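CheC, inhibitor of MCP methylation / FliN fusion protein (Thermotoga maritima, PDB 4HYN) is the flagellar rotor protein FliY, whose CheC-like domain is a phosphatase that probably acts on phosphorylated CheY in chemotaxis signalling. Local coordinates at residues T41-K46 against K51-G56; G71-V76 against Q115-A120; L81-A86 against G94-E99; A86-G91 against M169-L174. One frame throughout, in Å; residues are numbered along the deposited sequence.

In the fold
All four contacts belong to one domain built round a six-stranded antiparallel sheet. Contact 1 comes first along the chain and joins edge strand 35-46 to the loop before strand 57-66. Contact 2 lies near the chain centre, about 18 Å from contact 1 between centres, and sets strand 71-78 against helix 103-128. Contact 3 falls between the two segments of contact 2 in sequence. Contact 4 crosses both 2 and 3, because its second segment comes much later, on strand 161-171. Contacts 3 and 4 share helix 79-89, with centres about 8 Å apart. Contact 4 seats the end of helix 79-89 on the sheet, and contact 3 lays the connecting loop on that helix.

Contact 1: T41-K46 against K51-G56; sequences TVREEK and KSDFSG
R43 and E45 on strand 41-46 face D53 of the loop segment 51-56. The side chain of R43 is fully extended, and its NE lies 4.3 Å from OD1 of D53. That is an opposite-charge approach, but too long for a salt bridge. The guanidinium meets D53 obliquely. Its firm partner is E45, two residues on along the same strand. R43 NE donates to E45 OE1 at 2.7 Å, with a fairly straight N-H...O angle of 161°. The oxygen lies at the edge of the guanidinium, while the donor reaches it from above the carboxylate plane. On the other side of the strand, E44 bonds to the backbone N atoms of V3 and L4. E45 has CG anti to the backbone N (chi1 -165°), and the chain then bends at chi2, which brings OE1 between R43 and the loop. There OE1 is 2.9 Å from D53 OD1, with the two carboxylates tilted 54° apart. Both atoms are acceptors, so this pair would repel unless R43 offsets the charge or one acid holds a proton. Were E45 an alanine, R43 NE would probably lose its salt-bridge mate and the guanidinium would be freer to turn. D53 also lays CB over one face of the F54 ring. The arrangement is a same-face i, i+2 salt bridge on an edge strand, met by the loop that leads to strand 57-66.

Contact 2: G71-V76 against Q115-A120; sequences GLNVLV and QMMGSA
M117 reaches from helix segment 115-120 onto strand segment 71-76 and meets L75 and N73. M117 is a selenomethionine. The closely packed part is the meeting with L75, which touches three atoms of the M117 chain. The two side chains come tip to tip, and L75 CD1 stands 3.9 Å from M117 SE. The same methyl is 4.2 Å from M117 CG, and M117 CE is 4.1 Å from L75 CG. L75 is thus touched along the outer half of the M117 chain. M117 gets there through CG anti to its carbonyl carbon (chi1 -69°) and a bend at chi3 of 97°. That bend puts CE between L75 and N73.

The sparser part is at N73, which meets M117 through a single pair of atoms. Its OD1 is 4.0 Å from M117 CE, an ordinary van der Waals approach to a methyl. The amide end has its bond elsewhere, since ND2 donates to Q181 OE1 on strand 177-184. Q115, on the exposed side of the helix, lies against I30 of helix 6-30. M117 also touches V63 on strand 57-66, so more than one strand receives it. Behind it, M116 packs on A23 and L27 of helix 6-30. All three touching residues are buried. With no polar bond joining the segments, the contact rests on dispersion and exclusion of water, while the polar end of N73 is held within the sheet.

Contact 3: L81-A86 against G94-E99; sequences LVAVIA and GEVETE
G94 opens loop segment 94-99 by setting its carbonyl oxygen against V84 of helix segment 81-86. The oxygen meets the fork of the isopropyl group, 3.4 Å from V84 CG2 and 3.5 Å from CG1. G94 has a positive phi of 88°, a conformation suited to a residue without a side chain. Its N is also held, by a hydrogen bond to OD1 of D87 one turn on in the helix. V96 comes next and turns its side chain toward the helix. With CG1 anti to the carbonyl carbon (chi1 -62°), CG2 falls between the backbone N and the carbonyl carbon, and this branch touches A83. It stands 4.1 Å from A83 O and 4.3 Å from A83 CB. T98 closes the walk with its backbone. Its carbonyl O rests 3.7 Å from A83 CB, while its OG1 bonds to E100 N. E95 and E97 point away, and the loop covers the helix with the carbonyls of G94 and T98 and the V96 side chain. This loop leads from helix 79-89 to helix 103-128. It lies along the outer side of helix 79-89, while V82 and A86 turn to V109 on helix 103-128, and L81 and I85 meet M169 on strand 161-171.

Contact 4: A86-G91 against M169-L174; sequences ADLMMG and MEIEGL
L88 of helix segment 86-91 and L174 of segment 169-174 point at each other and meet tip to tip. L88 CD2 is 3.8 Å from L174 CD1. The same L88 methyl lies 4.3 Å from CD1 of I171, a looser approach. One leucine branch therefore serves two partners. Both partners turn toward the helix, I171 at the start and L174 at the end of a type II beta turn. The turn is closed by L174 N bonding to I171 O at 3.0 Å, and G173 takes the positive phi. L174 holds CG anti to its carbonyl carbon (chi1 -56°), which carries the CD1 branch out to L88. The torsions of L88 are unusual, with chi2 near 4°, so the exact placing of its methyls is doubtful. Just beyond L88 the helix ends in a Schellman motif at G91, and G91 N bonds to L88 O. All three touching side chains are apolar, and the contact is buried. L31 packs on L88 too, and I35 of strand 35-46 lies against I171. R33 bonds to the carbonyl of E172. The C-terminal end of helix 79-89 is thus seated on the turn that joins strands 161-171 and 177-184, beside the start of strand 35-46.

Contact 1: T41-K46 against K51-G56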
loop_
_atom_site.group_PDB
_atom_site.type_symbol
_atom_site.label_atom_id
_atom_site.label_comp_id
_atom_site.label_asym_id
_atom_site.label_seq_id
_atom_site.Cartn_x
_atom_site.Cartn_y
_atom_site.Cartn_z
ATOM N N THR A 41 9.703 7.565 2.550
ATOM C CA THR A 41 9.661 7.304 3.978
ATOM C C THR A 41 9.262 5.896 4.419
ATOM O O THR A 41 8.515 5.206 3.730
ATOM C CB THR A 41 8.722 8.354 4.637
ATOM O OG1 THR A 41 9.369 9.633 4.633
ATOM C CG2 THR A 41 8.361 7.983 6.048
ATOM N N VAL A 42 9.853 5.465 5.535
ATOM C CA VAL A 42 9.573 4.179 6.179
ATOM C C VAL A 42 9.642 4.498 7.673
ATOM O O VAL A 42 10.703 4.813 8.213
ATOM C CB VAL A 42 10.596 3.069 5.826
ATOM C CG1 VAL A 42 10.195 1.764 6.514
ATOM C CG2 VAL A 42 10.655 2.854 4.324
ATOM N N ARG A 43 8.495 4.430 8.330
ATOM C CA ARG A 43 8.389 4.770 9.741
ATOM C C ARG A 43 7.868 3.633 10.621
ATOM O O ARG A 43 6.923 2.946 10.255
ATOM C CB ARG A 43 7.475 5.998 9.853
ATOM C CG ARG A 43 7.013 6.404 11.247
ATOM C CD ARG A 43 6.015 7.559 11.115
ATOM N NE ARG A 43 5.552 8.085 12.395
ATOM C CZ ARG A 43 6.181 9.024 13.101
ATOM N NH1 ARG A 43 7.317 9.555 12.660
ATOM N NH2 ARG A 43 5.653 9.460 14.239
ATOM N N GLU A 44 8.524 3.410 11.755
ATOM C CA GLU A 44 8.076 2.383 12.680
ATOM C C GLU A 44 7.110 3.070 13.631
ATOM O O GLU A 44 7.377 4.172 14.106
ATOM C CB GLU A 44 9.234 1.765 13.456
ATOM C CG GLU A 44 8.781 0.586 14.313
ATOM C CD GLU A 44 9.920 -0.190 14.934
ATOM O OE1 GLU A 44 11.103 0.111 14.647
ATOM O OE2 GLU A 44 9.626 -1.111 15.717
ATOM N N GLU A 45 6.003 2.402 13.930
ATOM C CA GLU A 45 4.978 2.994 14.772
ATOM C C GLU A 45 4.254 1.961 15.629
ATOM O O GLU A 45 4.059 0.826 15.205
ATOM C CB GLU A 45 3.952 3.667 13.849
ATOM C CG GLU A 45 3.006 4.643 14.505
ATOM C CD GLU A 45 3.638 6.001 14.718
ATOM O OE1 GLU A 45 3.616 6.813 13.770
ATOM O OE2 GLU A 45 4.159 6.257 15.823
ATOM N N LYS A 46 3.899 2.343 16.852
ATOM C CA LYS A 46 3.123 1.449 17.707
ATOM C C LYS A 46 1.730 1.419 17.066
ATOM O O LYS A 46 1.266 2.435 16.549
ATOM C CB LYS A 46 2.979 2.014 19.119
ATOM C CG LYS A 46 4.141 1.836 20.065
ATOM C CD LYS A 46 3.723 2.438 21.402
ATOM C CE LYS A 46 4.802 2.406 22.465
ATOM N NZ LYS A 46 4.319 3.092 23.716
ATOM N N LYS A 51 -3.791 5.304 13.756
ATOM C CA LYS A 51 -4.955 6.106 13.401
ATOM C C LYS A 51 -4.704 7.615 13.489
ATOM O O LYS A 51 -5.160 8.375 12.627
ATOM C CB LYS A 51 -6.165 5.733 14.263
ATOM C CG LYS A 51 -7.449 6.395 13.803
ATOM C CD LYS A 51 -8.548 6.285 14.841
ATOM C CE LYS A 51 -9.808 7.014 14.379
ATOM N NZ LYS A 51 -10.845 7.108 15.440
ATOM N N SER A 52 -3.962 8.048 14.508
ATOM C CA SER A 52 -3.679 9.473 14.679
ATOM C C SER A 52 -2.763 10.051 13.595
ATOM O O SER A 52 -2.574 11.268 13.530
ATOM C CB SER A 52 -3.094 9.752 16.065
ATOM O OG SER A 52 -1.837 9.106 16.230
ATOM N N ASP A 53 -2.177 9.186 12.767
ATOM C CA ASP A 53 -1.301 9.630 11.685
ATOM C C ASP A 53 -2.089 10.150 10.493
ATOM O O ASP A 53 -1.554 10.895 9.674
ATOM C CB ASP A 53 -0.413 8.491 11.190
ATOM C CG ASP A 53 0.746 8.199 12.110
ATOM O OD1 ASP A 53 1.359 7.128 11.919
ATOM O OD2 ASP A 53 1.059 9.027 12.998
ATOM N N PHE A 54 -3.340 9.710 10.370
ATOM C CA PHE A 54 -4.201 10.121 9.266
ATOM C C PHE A 54 -5.385 10.929 9.775
ATOM O O PHE A 54 -5.826 10.744 10.902
ATOM C CB PHE A 54 -4.718 8.894 8.513
ATOM C CG PHE A 54 -3.639 7.929 8.109
ATOM C CD1 PHE A 54 -2.868 8.162 6.979
ATOM C CD2 PHE A 54 -3.389 6.791 8.870
ATOM C CE1 PHE A 54 -1.862 7.281 6.610
ATOM C CE2 PHE A 54 -2.376 5.894 8.505
ATOM C CZ PHE A 54 -1.613 6.143 7.374
ATOM N N SER A 55 -5.900 11.819 8.934
ATOM C CA SER A 55 -7.046 12.645 9.296
ATOM C C SER A 55 -8.037 12.675 8.140
ATOM O O SER A 55 -7.709 12.287 7.017
ATOM C CB SER A 55 -6.601 14.071 9.631
ATOM O OG SER A 55 -6.234 14.775 8.457
ATOM N N GLY A 56 -9.254 13.122 8.420
ATOM C CA GLY A 56 -10.269 13.188 7.385
ATOM C C GLY A 56 -10.809 11.834 6.968
ATOM O O GLY A 56 -10.401 10.799 7.486
#

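Contact 2: G71-V76 against Q115-A120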
loop_
_atom_site.group_PDB
_atom_site.type_symbol
_atom_site.label_atom_id
_atom_site.label_comp_id
_atom_site.label_asym_id
_atom_site.label_seq_id
_atom_site.Cartn_x
_atom_site.Cartn_y
_atom_site.Cartn_z
ATOM N N GLY A 71 -0.680 -12.188 7.092
ATOM C CA GLY A 71 -0.920 -10.913 7.724
ATOM C C GLY A 71 -1.741 -9.976 6.873
ATOM O O GLY A 71 -2.041 -10.254 5.702
ATOM N N LEU A 72 -2.100 -8.853 7.486
ATOM C CA LEU A 72 -2.894 -7.836 6.835
ATOM C C LEU A 72 -1.996 -6.770 6.210
ATOM O O LEU A 72 -1.019 -6.334 6.809
ATOM C CB LEU A 72 -3.850 -7.214 7.852
ATOM C CG LEU A 72 -4.965 -6.331 7.312
ATOM C CD1 LEU A 72 -5.924 -7.146 6.446
ATOM C CD2 LEU A 72 -5.688 -5.715 8.487
ATOM N N ASN A 73 -2.327 -6.388 4.985
ATOM C CA ASN A 73 -1.584 -5.389 4.229
ATOM C C ASN A 73 -2.615 -4.307 3.900
ATOM O O ASN A 73 -3.586 -4.552 3.182
ATOM C CB ASN A 73 -1.012 -6.037 2.957
ATOM C CG ASN A 73 -0.166 -5.081 2.112
ATOM O OD1 ASN A 73 0.314 -5.459 1.040
ATOM N ND2 ASN A 73 0.018 -3.853 2.580
ATOM N N VAL A 74 -2.387 -3.111 4.433
ATOM C CA VAL A 74 -3.307 -2.000 4.257
ATOM C C VAL A 74 -2.755 -0.819 3.479
ATOM O O VAL A 74 -1.634 -0.375 3.719
ATOM C CB VAL A 74 -3.786 -1.484 5.642
ATOM C CG1 VAL A 74 -4.678 -0.254 5.490
ATOM C CG2 VAL A 74 -4.522 -2.589 6.382
ATOM N N LEU A 75 -3.564 -0.316 2.548
ATOM C CA LEU A 75 -3.218 0.853 1.747
ATOM C C LEU A 75 -4.183 1.968 2.131
ATOM O O LEU A 75 -5.396 1.750 2.201
ATOM C CB LEU A 75 -3.352 0.566 0.251
ATOM C CG LEU A 75 -2.295 -0.287 -0.448
ATOM C CD1 LEU A 75 -2.533 -0.218 -1.951
ATOM C CD2 LEU A 75 -0.903 0.235 -0.113
ATOM N N VAL A 76 -3.641 3.150 2.397
ATOM C CA VAL A 76 -4.453 4.297 2.785
ATOM C C VAL A 76 -4.334 5.394 1.735
ATOM O O VAL A 76 -3.268 5.985 1.550
ATOM C CB VAL A 76 -4.033 4.848 4.182
ATOM C CG1 VAL A 76 -4.942 6.007 4.600
ATOM C CG2 VAL A 76 -4.092 3.736 5.218
ATOM N N GLN A 115 -5.520 -5.076 -9.917
ATOM C CA GLN A 115 -4.403 -5.262 -10.832
ATOM C C GLN A 115 -3.059 -4.895 -10.216
ATOM O O GLN A 115 -2.070 -5.608 -10.392
ATOM C CB GLN A 115 -4.636 -4.435 -12.098
ATOM C CG GLN A 115 -4.542 -5.227 -13.393
ATOM C CD GLN A 115 -5.685 -6.205 -13.582
ATOM O OE1 GLN A 115 -6.726 -6.102 -12.933
ATOM N NE2 GLN A 115 -5.500 -7.156 -14.488
HETATM N N MSE A 116 -3.041 -3.797 -9.469
HETATM C CA MSE A 116 -1.825 -3.305 -8.829
HETATM C C MSE A 116 -1.213 -4.213 -7.779
HETATM O O MSE A 116 -0.052 -4.593 -7.885
HETATM C CB MSE A 116 -2.069 -1.928 -8.214
HETATM C CG MSE A 116 -2.131 -0.812 -9.226
HETATM SE SE MSE A 116 -2.265 0.902 -8.364
HETATM C CE MSE A 116 -3.994 1.418 -9.019
HETATM N N MSE A 117 -1.982 -4.514 -6.740
HETATM C CA MSE A 117 -1.501 -5.364 -5.663
HETATM C C MSE A 117 -1.238 -6.793 -6.111
HETATM O O MSE A 117 -0.417 -7.491 -5.513
HETATM C CB MSE A 117 -2.456 -5.307 -4.482
HETATM C CG MSE A 117 -2.435 -3.957 -3.796
HETATM SE SE MSE A 117 -3.895 -3.794 -2.578
HETATM C CE MSE A 117 -2.974 -4.290 -0.949
ATOM N N GLY A 118 -1.918 -7.205 -7.182
ATOM C CA GLY A 118 -1.714 -8.529 -7.739
ATOM C C GLY A 118 -0.296 -8.591 -8.287
ATOM O O GLY A 118 0.405 -9.590 -8.128
ATOM N N SER A 119 0.126 -7.499 -8.916
ATOM C CA SER A 119 1.466 -7.392 -9.467
ATOM C C SER A 119 2.494 -7.286 -8.344
ATOM O O SER A 119 3.563 -7.905 -8.411
ATOM C CB SER A 119 1.567 -6.173 -10.376
ATOM O OG SER A 119 0.735 -6.344 -11.501
ATOM N N ALA A 120 2.163 -6.501 -7.320
ATOM C CA ALA A 120 3.040 -6.307 -6.169
ATOM C C ALA A 120 3.343 -7.642 -5.496
ATOM O O ALA A 120 4.499 -7.946 -5.196
ATOM C CB ALA A 120 2.402 -5.362 -5.184
#

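Contact 3: L81-A86 against G94-E99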
loop_
_atom_site.group_PDB
_atom_site.type_symbol
_atom_site.label_atom_id
_atom_site.label_comp_id
_atom_site.label_asym_id
_atom_site.label_seq_id
_atom_site.Cartn_x
_atom_site.Cartn_y
_atom_site.Cartn_z
ATOM N N LEU A 81 -6.972 11.495 -4.191
ATOM C CA LEU A 81 -6.221 10.535 -4.998
ATOM C C LEU A 81 -7.182 9.502 -5.581
ATOM O O LEU A 81 -7.117 9.171 -6.763
ATOM C CB LEU A 81 -5.148 9.838 -4.156
ATOM C CG LEU A 81 -4.338 8.736 -4.849
ATOM C CD1 LEU A 81 -3.614 9.313 -6.067
ATOM C CD2 LEU A 81 -3.341 8.111 -3.872
ATOM N N VAL A 82 -8.107 9.045 -4.748
ATOM C CA VAL A 82 -9.096 8.065 -5.156
ATOM C C VAL A 82 -9.910 8.591 -6.338
ATOM O O VAL A 82 -10.166 7.858 -7.299
ATOM C CB VAL A 82 -10.043 7.741 -3.984
ATOM C CG1 VAL A 82 -11.140 6.767 -4.422
ATOM C CG2 VAL A 82 -9.250 7.181 -2.825
ATOM N N ALA A 83 -10.287 9.869 -6.270
ATOM C CA ALA A 83 -11.080 10.505 -7.323
ATOM C C ALA A 83 -10.290 10.657 -8.628
ATOM O O ALA A 83 -10.851 10.524 -9.719
ATOM C CB ALA A 83 -11.607 11.863 -6.840
ATOM N N VAL A 84 -8.996 10.942 -8.509
ATOM C CA VAL A 84 -8.124 11.090 -9.668
ATOM C C VAL A 84 -7.971 9.753 -10.380
ATOM O O VAL A 84 -8.054 9.685 -11.605
ATOM C CB VAL A 84 -6.718 11.591 -9.258
ATOM C CG1 VAL A 84 -5.722 11.394 -10.399
ATOM C CG2 VAL A 84 -6.786 13.050 -8.859
ATOM N N ILE A 85 -7.771 8.692 -9.605
ATOM C CA ILE A 85 -7.605 7.361 -10.168
ATOM C C ILE A 85 -8.900 6.837 -10.786
ATOM O O ILE A 85 -8.882 6.267 -11.876
ATOM C CB ILE A 85 -7.036 6.383 -9.112
ATOM C CG1 ILE A 85 -5.550 6.695 -8.886
ATOM C CG2 ILE A 85 -7.230 4.932 -9.546
ATOM C CD1 ILE A 85 -4.937 5.981 -7.712
ATOM N N ALA A 86 -10.023 7.075 -10.114
ATOM C CA ALA A 86 -11.317 6.631 -10.612
ATOM C C ALA A 86 -11.599 7.276 -11.968
ATOM O O ALA A 86 -11.929 6.587 -12.936
ATOM C CB ALA A 86 -12.418 6.979 -9.614
ATOM N N GLY A 94 -8.033 12.784 -15.421
ATOM C CA GLY A 94 -7.555 12.677 -14.056
ATOM C C GLY A 94 -7.451 14.003 -13.330
ATOM O O GLY A 94 -7.186 14.034 -12.128
ATOM N N GLU A 95 -7.652 15.104 -14.047
ATOM C CA GLU A 95 -7.566 16.418 -13.423
ATOM C C GLU A 95 -8.924 16.974 -13.009
ATOM O O GLU A 95 -9.428 17.935 -13.591
ATOM C CB GLU A 95 -6.784 17.401 -14.311
ATOM C CG GLU A 95 -7.068 17.278 -15.801
ATOM C CD GLU A 95 -5.916 17.768 -16.672
ATOM O OE1 GLU A 95 -4.779 17.261 -16.519
ATOM O OE2 GLU A 95 -6.151 18.649 -17.527
ATOM N N VAL A 96 -9.515 16.340 -12.001
ATOM C CA VAL A 96 -10.806 16.757 -11.473
ATOM C C VAL A 96 -10.603 17.565 -10.199
ATOM O O VAL A 96 -9.490 17.644 -9.676
ATOM C CB VAL A 96 -11.719 15.546 -11.156
ATOM C CG1 VAL A 96 -12.008 14.762 -12.422
ATOM C CG2 VAL A 96 -11.081 14.650 -10.100
ATOM N N GLU A 97 -11.679 18.176 -9.714
ATOM C CA GLU A 97 -11.634 18.971 -8.490
ATOM C C GLU A 97 -12.828 18.646 -7.597
ATOM O O GLU A 97 -13.808 19.394 -7.542
ATOM C CB GLU A 97 -11.574 20.476 -8.804
ATOM C CG GLU A 97 -12.401 20.939 -10.008
ATOM C CD GLU A 97 -11.528 21.393 -11.171
ATOM O OE1 GLU A 97 -10.746 22.353 -10.988
ATOM O OE2 GLU A 97 -11.621 20.793 -12.266
ATOM N N THR A 98 -12.727 17.516 -6.898
ATOM C CA THR A 98 -13.786 17.051 -6.008
ATOM C C THR A 98 -13.286 15.896 -5.146
ATOM O O THR A 98 -12.267 15.277 -5.448
ATOM C CB THR A 98 -14.998 16.535 -6.821
ATOM O OG1 THR A 98 -16.138 16.391 -5.966
ATOM C CG2 THR A 98 -14.671 15.175 -7.446
ATOM N N GLU A 99 -14.006 15.623 -4.064
ATOM C CA GLU A 99 -13.674 14.520 -3.174
ATOM C C GLU A 99 -14.852 13.559 -3.189
ATOM O O GLU A 99 -14.833 12.521 -2.533
ATOM C CB GLU A 99 -13.411 15.016 -1.752
ATOM C CG GLU A 99 -12.132 15.826 -1.601
ATOM C CD GLU A 99 -11.655 15.914 -0.160
ATOM O OE1 GLU A 99 -10.466 15.621 0.089
ATOM O OE2 GLU A 99 -12.462 16.273 0.723
#

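Contact 4: A86-G91 against M169-L174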
loop_
_atom_site.group_PDB
_atom_site.type_symbol
_atom_site.label_atom_id
_atom_site.label_comp_id
_atom_site.label_asym_id
_atom_site.label_seq_id
_atom_site.Cartn_x
_atom_site.Cartn_y
_atom_site.Cartn_z
ATOM N N ALA A 86 -10.023 7.075 -10.114
ATOM C CA ALA A 86 -11.317 6.631 -10.612
ATOM C C ALA A 86 -11.599 7.276 -11.968
ATOM O O ALA A 86 -11.929 6.587 -12.936
ATOM C CB ALA A 86 -12.418 6.979 -9.614
ATOM N N ASP A 87 -11.427 8.596 -12.031
ATOM C CA ASP A 87 -11.648 9.357 -13.255
ATOM C C ASP A 87 -10.773 8.813 -14.384
ATOM O O ASP A 87 -11.223 8.699 -15.526
ATOM C CB ASP A 87 -11.356 10.845 -13.013
ATOM C CG ASP A 87 -11.807 11.732 -14.172
ATOM O OD1 ASP A 87 -10.971 12.503 -14.687
ATOM O OD2 ASP A 87 -12.998 11.672 -14.559
ATOM N N LEU A 88 -9.529 8.471 -14.052
ATOM C CA LEU A 88 -8.584 7.916 -15.020
ATOM C C LEU A 88 -9.080 6.564 -15.544
ATOM O O LEU A 88 -9.104 6.333 -16.753
ATOM C CB LEU A 88 -7.207 7.753 -14.377
ATOM C CG LEU A 88 -6.062 8.692 -14.766
ATOM C CD1 LEU A 88 -6.542 9.753 -15.712
ATOM C CD2 LEU A 88 -5.436 9.301 -13.526
HETATM N N MSE A 89 -9.487 5.682 -14.633
HETATM C CA MSE A 89 -9.997 4.363 -15.002
HETATM C C MSE A 89 -11.252 4.473 -15.869
HETATM O O MSE A 89 -11.507 3.617 -16.713
HETATM C CB MSE A 89 -10.339 3.541 -13.753
HETATM C CG MSE A 89 -9.145 3.016 -12.940
HETATM SE SE MSE A 89 -8.020 1.692 -13.881
HETATM C CE MSE A 89 -6.337 2.634 -13.760
HETATM N N MSE A 90 -12.041 5.521 -15.645
HETATM C CA MSE A 90 -13.274 5.723 -16.395
HETATM C C MSE A 90 -13.111 6.438 -17.733
HETATM O O MSE A 90 -14.093 6.664 -18.435
HETATM C CB MSE A 90 -14.315 6.418 -15.519
HETATM C CG MSE A 90 -14.950 5.480 -14.510
HETATM SE SE MSE A 90 -15.563 6.358 -12.905
HETATM C CE MSE A 90 -17.181 7.165 -13.600
ATOM N N GLY A 91 -11.869 6.767 -18.087
ATOM C CA GLY A 91 -11.603 7.425 -19.354
ATOM C C GLY A 91 -11.129 8.868 -19.304
ATOM O O GLY A 91 -10.539 9.355 -20.270
HETATM N N MSE A 169 3.762 9.024 -5.869
HETATM C CA MSE A 169 3.363 8.647 -7.217
HETATM C C MSE A 169 3.288 9.828 -8.189
HETATM O O MSE A 169 2.702 10.874 -7.893
HETATM C CB MSE A 169 2.043 7.866 -7.181
HETATM C CG MSE A 169 1.593 7.325 -8.527
HETATM SE SE MSE A 169 0.140 6.020 -8.397
HETATM C CE MSE A 169 -1.283 7.219 -7.887
ATOM N N GLU A 170 3.938 9.656 -9.336
ATOM C CA GLU A 170 3.968 10.668 -10.378
ATOM C C GLU A 170 3.295 10.112 -11.621
ATOM O O GLU A 170 3.754 9.135 -12.197
ATOM C CB GLU A 170 5.412 11.068 -10.708
ATOM C CG GLU A 170 6.128 11.828 -9.591
ATOM C CD GLU A 170 7.608 12.101 -9.879
ATOM O OE1 GLU A 170 8.066 11.890 -11.028
ATOM O OE2 GLU A 170 8.323 12.533 -8.943
ATOM N N ILE A 171 2.158 10.693 -11.980
ATOM C CA ILE A 171 1.430 10.283 -13.168
ATOM C C ILE A 171 1.624 11.400 -14.184
ATOM O O ILE A 171 1.493 12.583 -13.853
ATOM C CB ILE A 171 -0.071 10.090 -12.877
ATOM C CG1 ILE A 171 -0.260 8.967 -11.857
ATOM C CG2 ILE A 171 -0.822 9.761 -14.156
ATOM C CD1 ILE A 171 -1.708 8.714 -11.479
ATOM N N GLU A 172 1.953 11.015 -15.415
ATOM C CA GLU A 172 2.193 11.955 -16.500
ATOM C C GLU A 172 1.102 13.009 -16.669
ATOM O O GLU A 172 -0.083 12.686 -16.785
ATOM C CB GLU A 172 2.396 11.189 -17.812
ATOM C CG GLU A 172 2.869 12.049 -18.986
ATOM C CD GLU A 172 3.258 11.231 -20.212
ATOM O OE1 GLU A 172 3.058 9.991 -20.216
ATOM O OE2 GLU A 172 3.774 11.836 -21.178
ATOM N N GLY A 173 1.521 14.272 -16.651
ATOM C CA GLY A 173 0.600 15.384 -16.825
ATOM C C GLY A 173 -0.230 15.786 -15.620
ATOM O O GLY A 173 -1.070 16.681 -15.719
ATOM N N LEU A 174 0.003 15.139 -14.484
ATOM C CA LEU A 174 -0.739 15.437 -13.262
ATOM C C LEU A 174 0.240 15.716 -12.128
ATOM O O LEU A 174 1.410 15.330 -12.195
ATOM C CB LEU A 174 -1.626 14.245 -12.884
ATOM C CG LEU A 174 -2.637 13.729 -13.916
ATOM C CD1 LEU A 174 -3.261 12.438 -13.422
ATOM C CD2 LEU A 174 -3.712 14.772 -14.192
#